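Local coordinates for protein nitrilotriacetate monooxygenase (Burkholderia pseudomallei, PDB 3SDO) that probably acts as a flavin-dependent monooxygenase of the bacterial luciferase-like family, using reduced FMN and molecular oxygen to oxidise its substrate, at residues V14-A19 / D40-R45; D44-A49 / V88-I93. One frame throughout, in Å; residues are numbered along the deposited sequence.

Interaction 1: V14-A19 / D40-R45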
ATOM      1  N   VAL A  14     -14.812   4.586 -10.172  1.00 17.58           N
ATOM      2  CA  VAL A  14     -15.610   4.413  -8.953  1.00 17.93           C
ATOM      3  C   VAL A  14     -14.752   4.607  -7.710  1.00 18.37           C
ATOM      4  O   VAL A  14     -13.706   3.951  -7.527  1.00 17.73           O
ATOM      5  CB  VAL A  14     -16.383   3.052  -8.942  1.00 17.14           C
ATOM      6  CG1 VAL A  14     -15.435   1.864  -9.038  1.00 18.14           C
ATOM      7  CG2 VAL A  14     -17.252   2.940  -7.746  1.00 16.54           C
ATOM      8  N   LEU A  15     -15.179   5.574  -6.903  1.00 20.17           N
ATOM      9  CA  LEU A  15     -14.644   5.795  -5.572  1.00 21.32           C
ATOM     10  C   LEU A  15     -15.172   4.689  -4.686  1.00 21.82           C
ATOM     11  O   LEU A  15     -16.382   4.614  -4.437  1.00 23.16           O
ATOM     12  CB  LEU A  15     -15.094   7.149  -5.011  1.00 22.42           C
ATOM     13  CG  LEU A  15     -14.877   7.343  -3.485  1.00 24.85           C
ATOM     14  CD1 LEU A  15     -13.381   7.337  -3.185  1.00 24.55           C
ATOM     15  CD2 LEU A  15     -15.559   8.608  -2.901  1.00 28.46           C
ATOM     16  N   ILE A  16     -14.300   3.823  -4.185  1.00 21.82           N
ATOM     17  CA  ILE A  16     -14.769   2.805  -3.251  1.00 21.83           C
ATOM     18  C   ILE A  16     -14.407   3.252  -1.846  1.00 22.27           C
ATOM     19  O   ILE A  16     -13.323   2.958  -1.343  1.00 23.33           O
ATOM     20  CB  ILE A  16     -14.217   1.423  -3.586  1.00 21.94           C
ATOM     21  CG1 ILE A  16     -14.427   1.124  -5.071  1.00 21.65           C
ATOM     22  CG2 ILE A  16     -14.894   0.377  -2.735  1.00 21.93           C
ATOM     23  CD1 ILE A  16     -13.928  -0.241  -5.491  1.00 20.39           C
ATOM     24  N   GLN A  17     -15.316   4.011  -1.234  1.00 22.12           N
ATOM     25  CA  GLN A  17     -15.128   4.556   0.090  1.00 21.51           C
ATOM     26  C   GLN A  17     -15.758   3.603   1.111  1.00 21.44           C
ATOM     27  O   GLN A  17     -16.669   3.972   1.835  1.00 21.25           O
ATOM     28  CB  GLN A  17     -15.783   5.931   0.170  1.00 22.22           C
ATOM     29  CG  GLN A  17     -15.377   6.789   1.345  1.00 23.08           C
ATOM     30  CD  GLN A  17     -14.013   7.437   1.168  1.00 25.43           C
ATOM     31  OE1 GLN A  17     -13.127   6.867   0.542  1.00 25.41           O
ATOM     32  NE2 GLN A  17     -13.826   8.615   1.772  1.00 25.65           N
ATOM     33  N   GLY A  18     -15.240   2.378   1.162  1.00 19.92           N
ATOM     34  CA  GLY A  18     -15.766   1.359   2.044  1.00 19.62           C
ATOM     35  C   GLY A  18     -17.258   1.237   1.867  1.00 18.62           C
ATOM     36  O   GLY A  18     -17.750   1.109   0.741  1.00 18.22           O
ATOM     37  N   ALA A  19     -17.972   1.376   2.968  1.00 18.49           N
ATOM     38  CA  ALA A  19     -19.434   1.281   2.987  1.00 18.73           C
ATOM     39  C   ALA A  19     -20.141   2.240   2.057  1.00 18.81           C
ATOM     40  O   ALA A  19     -21.222   1.921   1.555  1.00 19.79           O
ATOM     41  CB  ALA A  19     -19.971   1.459   4.420  1.00 18.82           C
ATOM     42  N   ASP A  40     -12.739  -8.614   1.391  1.00 17.86           N
ATOM     43  CA  ASP A  40     -13.580  -9.277   0.408  1.00 19.04           C
ATOM     44  C   ASP A  40     -14.684  -8.367  -0.157  1.00 19.03           C
ATOM     45  O   ASP A  40     -15.067  -8.505  -1.311  1.00 18.81           O
ATOM     46  CB  ASP A  40     -14.219 -10.516   0.998  1.00 20.21           C
ATOM     47  CG  ASP A  40     -13.225 -11.656   1.225  1.00 23.54           C
ATOM     48  OD1 ASP A  40     -12.064 -11.623   0.746  1.00 25.50           O
ATOM     49  OD2 ASP A  40     -13.642 -12.574   1.926  1.00 28.95           O
ATOM     50  N   PHE A  41     -15.205  -7.464   0.659  1.00 19.26           N
ATOM     51  CA  PHE A  41     -16.142  -6.448   0.155  1.00 18.58           C
ATOM     52  C   PHE A  41     -15.537  -5.579  -0.933  1.00 17.89           C
ATOM     53  O   PHE A  41     -16.180  -5.376  -1.988  1.00 18.15           O
ATOM     54  CB  PHE A  41     -16.645  -5.582   1.296  1.00 19.35           C
ATOM     55  CG  PHE A  41     -17.574  -4.479   0.859  1.00 18.17           C
ATOM     56  CD1 PHE A  41     -18.885  -4.761   0.527  1.00 19.71           C
ATOM     57  CD2 PHE A  41     -17.125  -3.175   0.774  1.00 18.25           C
ATOM     58  CE1 PHE A  41     -19.760  -3.738   0.141  1.00 22.29           C
ATOM     59  CE2 PHE A  41     -17.997  -2.153   0.404  1.00 18.50           C
ATOM     60  CZ  PHE A  41     -19.301  -2.439   0.082  1.00 19.44           C
ATOM     61  N   TYR A  42     -14.318  -5.063  -0.718  1.00 17.55           N
ATOM     62  CA  TYR A  42     -13.636  -4.311  -1.772  1.00 16.91           C
ATOM     63  C   TYR A  42     -13.426  -5.142  -3.063  1.00 16.85           C
ATOM     64  O   TYR A  42     -13.595  -4.610  -4.154  1.00 16.64           O
ATOM     65  CB  TYR A  42     -12.290  -3.734  -1.317  1.00 17.44           C
ATOM     66  CG  TYR A  42     -12.386  -2.580  -0.339  1.00 17.10           C
ATOM     67  CD1 TYR A  42     -12.539  -2.826   1.021  1.00 18.83           C
ATOM     68  CD2 TYR A  42     -12.289  -1.269  -0.753  1.00 17.36           C
ATOM     69  CE1 TYR A  42     -12.619  -1.810   1.929  1.00 17.59           C
ATOM     70  CE2 TYR A  42     -12.372  -0.224   0.167  1.00 16.66           C
ATOM     71  CZ  TYR A  42     -12.506  -0.508   1.502  1.00 17.46           C
ATOM     72  OH  TYR A  42     -12.584   0.504   2.422  1.00 18.65           O
ATOM     73  N   VAL A  43     -13.105  -6.432  -2.929  1.00 16.34           N
ATOM     74  CA  VAL A  43     -12.945  -7.305  -4.087  1.00 15.97           C
ATOM     75  C   VAL A  43     -14.266  -7.445  -4.865  1.00 16.04           C
ATOM     76  O   VAL A  43     -14.300  -7.340  -6.084  1.00 15.33           O
ATOM     77  CB  VAL A  43     -12.438  -8.718  -3.713  1.00 16.51           C
ATOM     78  CG1 VAL A  43     -12.375  -9.601  -4.991  1.00 15.64           C
ATOM     79  CG2 VAL A  43     -11.051  -8.662  -3.019  1.00 15.68           C
ATOM     80  N   ASP A  44     -15.342  -7.683  -4.146  1.00 15.75           N
ATOM     81  CA  ASP A  44     -16.660  -7.796  -4.757  1.00 17.04           C
ATOM     82  C   ASP A  44     -17.059  -6.529  -5.527  1.00 17.17           C
ATOM     83  O   ASP A  44     -17.459  -6.607  -6.700  1.00 16.92           O
ATOM     84  CB  ASP A  44     -17.690  -8.126  -3.686  1.00 17.82           C
ATOM     85  CG  ASP A  44     -19.106  -8.115  -4.212  1.00 20.22           C
ATOM     86  OD1 ASP A  44     -19.619  -9.193  -4.512  1.00 25.22           O
ATOM     87  OD2 ASP A  44     -19.698  -7.034  -4.342  1.00 19.87           O
ATOM     88  N   ARG A  45     -16.880  -5.369  -4.894  1.00 17.00           N
ATOM     89  CA  ARG A  45     -17.184  -4.096  -5.529  1.00 17.16           C
ATOM     90  C   ARG A  45     -16.250  -3.779  -6.703  1.00 17.48           C
ATOM     91  O   ARG A  45     -16.709  -3.319  -7.743  1.00 17.66           O
ATOM     92  CB  ARG A  45     -17.176  -2.975  -4.513  1.00 16.68           C
ATOM     93  CG  ARG A  45     -18.180  -3.141  -3.369  1.00 15.39           C
ATOM     94  CD  ARG A  45     -19.604  -3.006  -3.806  1.00 15.71           C
ATOM     95  NE  ARG A  45     -20.148  -4.236  -4.384  1.00 16.44           N
ATOM     96  CZ  ARG A  45     -21.340  -4.344  -4.959  1.00 18.37           C
ATOM     97  NH1 ARG A  45     -21.732  -5.521  -5.451  1.00 19.19           N
ATOM     98  NH2 ARG A  45     -22.152  -3.297  -5.031  1.00 20.58           N
TER

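Interaction 2: D44-A49 / V88-I93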
ATOM      1  N   ASP A  44     -15.342  -7.683  -4.146  1.00 15.75           N
ATOM      2  CA  ASP A  44     -16.660  -7.796  -4.757  1.00 17.04           C
ATOM      3  C   ASP A  44     -17.059  -6.529  -5.527  1.00 17.17           C
ATOM      4  O   ASP A  44     -17.459  -6.607  -6.700  1.00 16.92           O
ATOM      5  CB  ASP A  44     -17.690  -8.126  -3.686  1.00 17.82           C
ATOM      6  CG  ASP A  44     -19.106  -8.115  -4.212  1.00 20.22           C
ATOM      7  OD1 ASP A  44     -19.619  -9.193  -4.512  1.00 25.22           O
ATOM      8  OD2 ASP A  44     -19.698  -7.034  -4.342  1.00 19.87           O
ATOM      9  N   ARG A  45     -16.880  -5.369  -4.894  1.00 17.00           N
ATOM     10  CA  ARG A  45     -17.184  -4.096  -5.529  1.00 17.16           C
ATOM     11  C   ARG A  45     -16.250  -3.779  -6.703  1.00 17.48           C
ATOM     12  O   ARG A  45     -16.709  -3.319  -7.743  1.00 17.66           O
ATOM     13  CB  ARG A  45     -17.176  -2.975  -4.513  1.00 16.68           C
ATOM     14  CG  ARG A  45     -18.180  -3.141  -3.369  1.00 15.39           C
ATOM     15  CD  ARG A  45     -19.604  -3.006  -3.806  1.00 15.71           C
ATOM     16  NE  ARG A  45     -20.148  -4.236  -4.384  1.00 16.44           N
ATOM     17  CZ  ARG A  45     -21.340  -4.344  -4.959  1.00 18.37           C
ATOM     18  NH1 ARG A  45     -21.732  -5.521  -5.451  1.00 19.19           N
ATOM     19  NH2 ARG A  45     -22.152  -3.297  -5.031  1.00 20.58           N
ATOM     20  N   ALA A  46     -14.950  -4.032  -6.561  1.00 17.90           N
ATOM     21  CA  ALA A  46     -14.023  -3.816  -7.676  1.00 18.01           C
ATOM     22  C   ALA A  46     -14.392  -4.696  -8.870  1.00 18.08           C
ATOM     23  O   ALA A  46     -14.383  -4.223 -10.009  1.00 17.84           O
ATOM     24  CB  ALA A  46     -12.544  -4.042  -7.249  1.00 17.68           C
ATOM     25  N   ARG A  47     -14.751  -5.955  -8.604  1.00 18.41           N
ATOM     26  CA  ARG A  47     -15.140  -6.891  -9.679  1.00 18.56           C
ATOM     27  C   ARG A  47     -16.456  -6.515 -10.337  1.00 18.66           C
ATOM     28  O   ARG A  47     -16.593  -6.591 -11.544  1.00 18.50           O
ATOM     29  CB  ARG A  47     -15.198  -8.328  -9.160  1.00 18.33           C
ATOM     30  CG  ARG A  47     -13.805  -8.896  -8.935  1.00 18.85           C
ATOM     31  CD  ARG A  47     -13.876 -10.261  -8.327  1.00 20.10           C
ATOM     32  NE  ARG A  47     -12.585 -10.948  -8.337  1.00 19.95           N
ATOM     33  CZ  ARG A  47     -12.350 -12.070  -7.671  1.00 25.09           C
ATOM     34  NH1 ARG A  47     -13.309 -12.614  -6.903  1.00 26.22           N
ATOM     35  NH2 ARG A  47     -11.173 -12.667  -7.779  1.00 25.68           N
ATOM     36  N   ARG A  48     -17.401  -6.066  -9.526  1.00 19.04           N
ATOM     37  CA  ARG A  48     -18.687  -5.570 -10.012  1.00 18.80           C
ATOM     38  C   ARG A  48     -18.470  -4.419 -10.985  1.00 18.18           C
ATOM     39  O   ARG A  48     -19.049  -4.395 -12.077  1.00 18.73           O
ATOM     40  CB  ARG A  48     -19.531  -5.103  -8.825  1.00 18.89           C
ATOM     41  CG  ARG A  48     -21.006  -4.934  -9.103  1.00 19.66           C
ATOM     42  CD  ARG A  48     -21.688  -6.274  -9.225  1.00 23.47           C
ATOM     43  NE  ARG A  48     -23.128  -6.183  -9.028  1.00 26.27           N
ATOM     44  CZ  ARG A  48     -24.028  -5.985  -9.988  1.00 26.14           C
ATOM     45  NH1 ARG A  48     -23.676  -5.862 -11.260  1.00 27.33           N
ATOM     46  NH2 ARG A  48     -25.301  -5.949  -9.665  1.00 27.06           N
ATOM     47  N   ALA A  49     -17.635  -3.461 -10.594  1.00 17.35           N
ATOM     48  CA  ALA A  49     -17.318  -2.333 -11.461  1.00 16.86           C
ATOM     49  C   ALA A  49     -16.573  -2.776 -12.733  1.00 16.04           C
ATOM     50  O   ALA A  49     -16.919  -2.357 -13.838  1.00 14.79           O
ATOM     51  CB  ALA A  49     -16.504  -1.269 -10.690  1.00 15.47           C
ATOM     52  N   VAL A  88      -4.407  -8.312  -8.171  1.00 18.55           N
ATOM     53  CA  VAL A  88      -4.169  -9.708  -8.421  1.00 20.14           C
ATOM     54  C   VAL A  88      -5.504 -10.512  -8.487  1.00 19.26           C
ATOM     55  O   VAL A  88      -5.561 -11.652  -8.979  1.00 19.23           O
ATOM     56  CB  VAL A  88      -3.129 -10.143  -7.312  1.00 21.60           C
ATOM     57  CG1 VAL A  88      -3.604 -11.292  -6.505  1.00 22.49           C
ATOM     58  CG2 VAL A  88      -1.747 -10.249  -7.915  1.00 24.45           C
ATOM     59  N   LEU A  89      -6.586  -9.894  -8.031  1.00 17.84           N
ATOM     60  CA  LEU A  89      -7.901 -10.497  -8.087  1.00 18.05           C
ATOM     61  C   LEU A  89      -8.761  -9.844  -9.164  1.00 17.79           C
ATOM     62  O   LEU A  89      -9.942 -10.115  -9.249  1.00 17.55           O
ATOM     63  CB  LEU A  89      -8.600 -10.413  -6.713  1.00 18.04           C
ATOM     64  CG  LEU A  89      -7.857 -11.118  -5.571  1.00 19.78           C
ATOM     65  CD1 LEU A  89      -8.509 -10.859  -4.208  1.00 19.02           C
ATOM     66  CD2 LEU A  89      -7.736 -12.695  -5.842  1.00 18.52           C
ATOM     67  N   THR A  90      -8.158  -8.987  -9.982  1.00 17.45           N
ATOM     68  CA  THR A  90      -8.842  -8.352 -11.085  1.00 18.13           C
ATOM     69  C   THR A  90      -7.928  -8.507 -12.293  1.00 19.70           C
ATOM     70  O   THR A  90      -6.875  -9.129 -12.199  1.00 20.17           O
ATOM     71  CB  THR A  90      -9.146  -6.855 -10.793  1.00 17.45           C
ATOM     72  OG1 THR A  90      -7.934  -6.137 -10.468  1.00 16.89           O
ATOM     73  CG2 THR A  90     -10.165  -6.701  -9.651  1.00 17.11           C
ATOM     74  N   SER A  91      -8.310  -7.940 -13.426  1.00 20.97           N
ATOM     75  CA  SER A  91      -7.471  -8.028 -14.619  1.00 22.27           C
ATOM     76  C   SER A  91      -7.387  -6.752 -15.478  1.00 22.15           C
ATOM     77  O   SER A  91      -6.364  -6.530 -16.127  1.00 22.51           O
ATOM     78  CB  SER A  91      -7.924  -9.218 -15.472  1.00 22.89           C
ATOM     79  OG  SER A  91      -9.284  -9.094 -15.802  1.00 24.31           O
ATOM     80  N   LYS A  92      -8.433  -5.928 -15.504  1.00 21.55           N
ATOM     81  CA  LYS A  92      -8.477  -4.771 -16.424  1.00 21.32           C
ATOM     82  C   LYS A  92      -8.618  -3.453 -15.702  1.00 19.82           C
ATOM     83  O   LYS A  92      -8.108  -2.427 -16.171  1.00 19.36           O
ATOM     84  CB  LYS A  92      -9.699  -4.823 -17.354  1.00 22.63           C
ATOM     85  CG  LYS A  92      -9.800  -5.926 -18.319  1.00 27.43           C
ATOM     86  CD  LYS A  92     -11.001  -5.670 -19.298  1.00 28.98           C
ATOM     87  CE  LYS A  92     -10.659  -4.583 -20.365  1.00 32.06           C
ATOM     88  NZ  LYS A  92     -11.466  -4.651 -21.651  1.00 32.49           N
ATOM     89  N   ILE A  93      -9.385  -3.446 -14.616  1.00 18.24           N
ATOM     90  CA  ILE A  93      -9.759  -2.194 -13.981  1.00 17.08           C
ATOM     91  C   ILE A  93      -8.530  -1.440 -13.443  1.00 16.49           C
ATOM     92  O   ILE A  93      -7.607  -2.031 -12.872  1.00 17.39           O
ATOM     93  CB  ILE A  93     -10.833  -2.396 -12.916  1.00 16.71           C
ATOM     94  CG1 ILE A  93     -11.480  -1.062 -12.515  1.00 16.64           C
ATOM     95  CG2 ILE A  93     -10.249  -3.090 -11.673  1.00 16.70           C
ATOM     96  CD1 ILE A  93     -12.835  -1.234 -11.785  1.00 17.64           C
TER

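Interaction 1: V14-A19 / D40-R45
I16, just past the end of strand 11-15, reaches helix 39-51 with two branches of its side chain. CG2, anti to the backbone N, lies 3.7 Å from CD2 of Y42, the two side chains running past each other in opposite directions. CD1, at the end of the other branch, makes a looser approach to CB of R45 (4.4 Å). The backbone of I16 also takes part: its O sits at the edge of the Y42 ring, near the ring plane, 3.6 Å from CE2.

Two residues on, G18 has a positive phi of 51°. Its CA comes within 3.3 Å of Y42 OH, so the phenol end abuts the bare main chain of G18. The hydroxyl itself is hydrogen-bonded to S36 O; G18 N stands close to it but at a poor angle. G18 O lies at the edge of the F41 ring, near its plane, 3.3 Å from CE2, and is also hydrogen-bonded to T401 OG1. A19 adds a marginal touch on the same ring.

Within the helix, CG of R45 lies over one face of the F41 ring, toward its rim. The R45 guanidinium then turns side-on to D44, where NE and NH1 both donate to OD2, each at 2.8 Å, nearly along its C-O axis. R45 NH2 continues to D406 in a salt bridge.

Here the first strand of the parallel barrel passes into its loop against the helix that follows it, a beta-alpha connection of the TIM-barrel fold of luciferase-like monooxygenases.

Interaction 2: D44-A49 / V88-I93
Joining R47 to L89, this contact ties the outer helix 39-51 of the TIM barrel to the loop that leads from helix 79-88 into strand 94-100. Its close-packed part is largely apolar and lies at I93, whose CD1 packs on A49 CB and against the carbonyl oxygen A46 O, both at 3.8 Å. With CG1 anti to the backbone N (chi1 -165°), CD1 is carried to the helix surface between A46 and A49. CG2 of T90 adds looser contacts to A46 CB and R47 CG, both 4.3 Å, while its hydroxyl is hydrogen-bonded to L86 O and R123 NH1. E50, the next residue of the helix, binds the loop too: its OE2 accepts from the backbone N atoms of S91, K92 and I93.

The other side is polar and more open to solvent. R47 is exposed, yet its chain runs extended from CG to NE and brings the guanidinium to the backbone of L89, which also packs on V88 of the second subunit. NH2 passes 3.6 Å from L89 CB. The guanidinium grips one carbonyl oxygen side-on and nearly in its own plane: NE donates to L89 O at 2.9 Å (154° at the hydrogen), and NH2 reaches the same oxygen at 3.2 Å, on a lone pair.

How the interactions relate
Interactions 1 and 2 use successive turns of helix 39-51, share D44 and R45, and have centres about 10 Å apart. Interaction 1 holds the N-terminal part of the helix to the loop that leaves strand 11-15; interaction 2 carries the following turns to the loop before strand 94-100. They meet directly: V43 CG2 packs on L89 CD1 at 3.6 Å, and V14 CG1 on A49 CB at 3.7 Å. One helix thus joins the start of the barrel to the approach to a later strand of the same parallel sheet. Interaction 1 is buried and nearer the predicted FMN residues D61 and T98, whereas interaction 2 lies away from them, beside the second subunit.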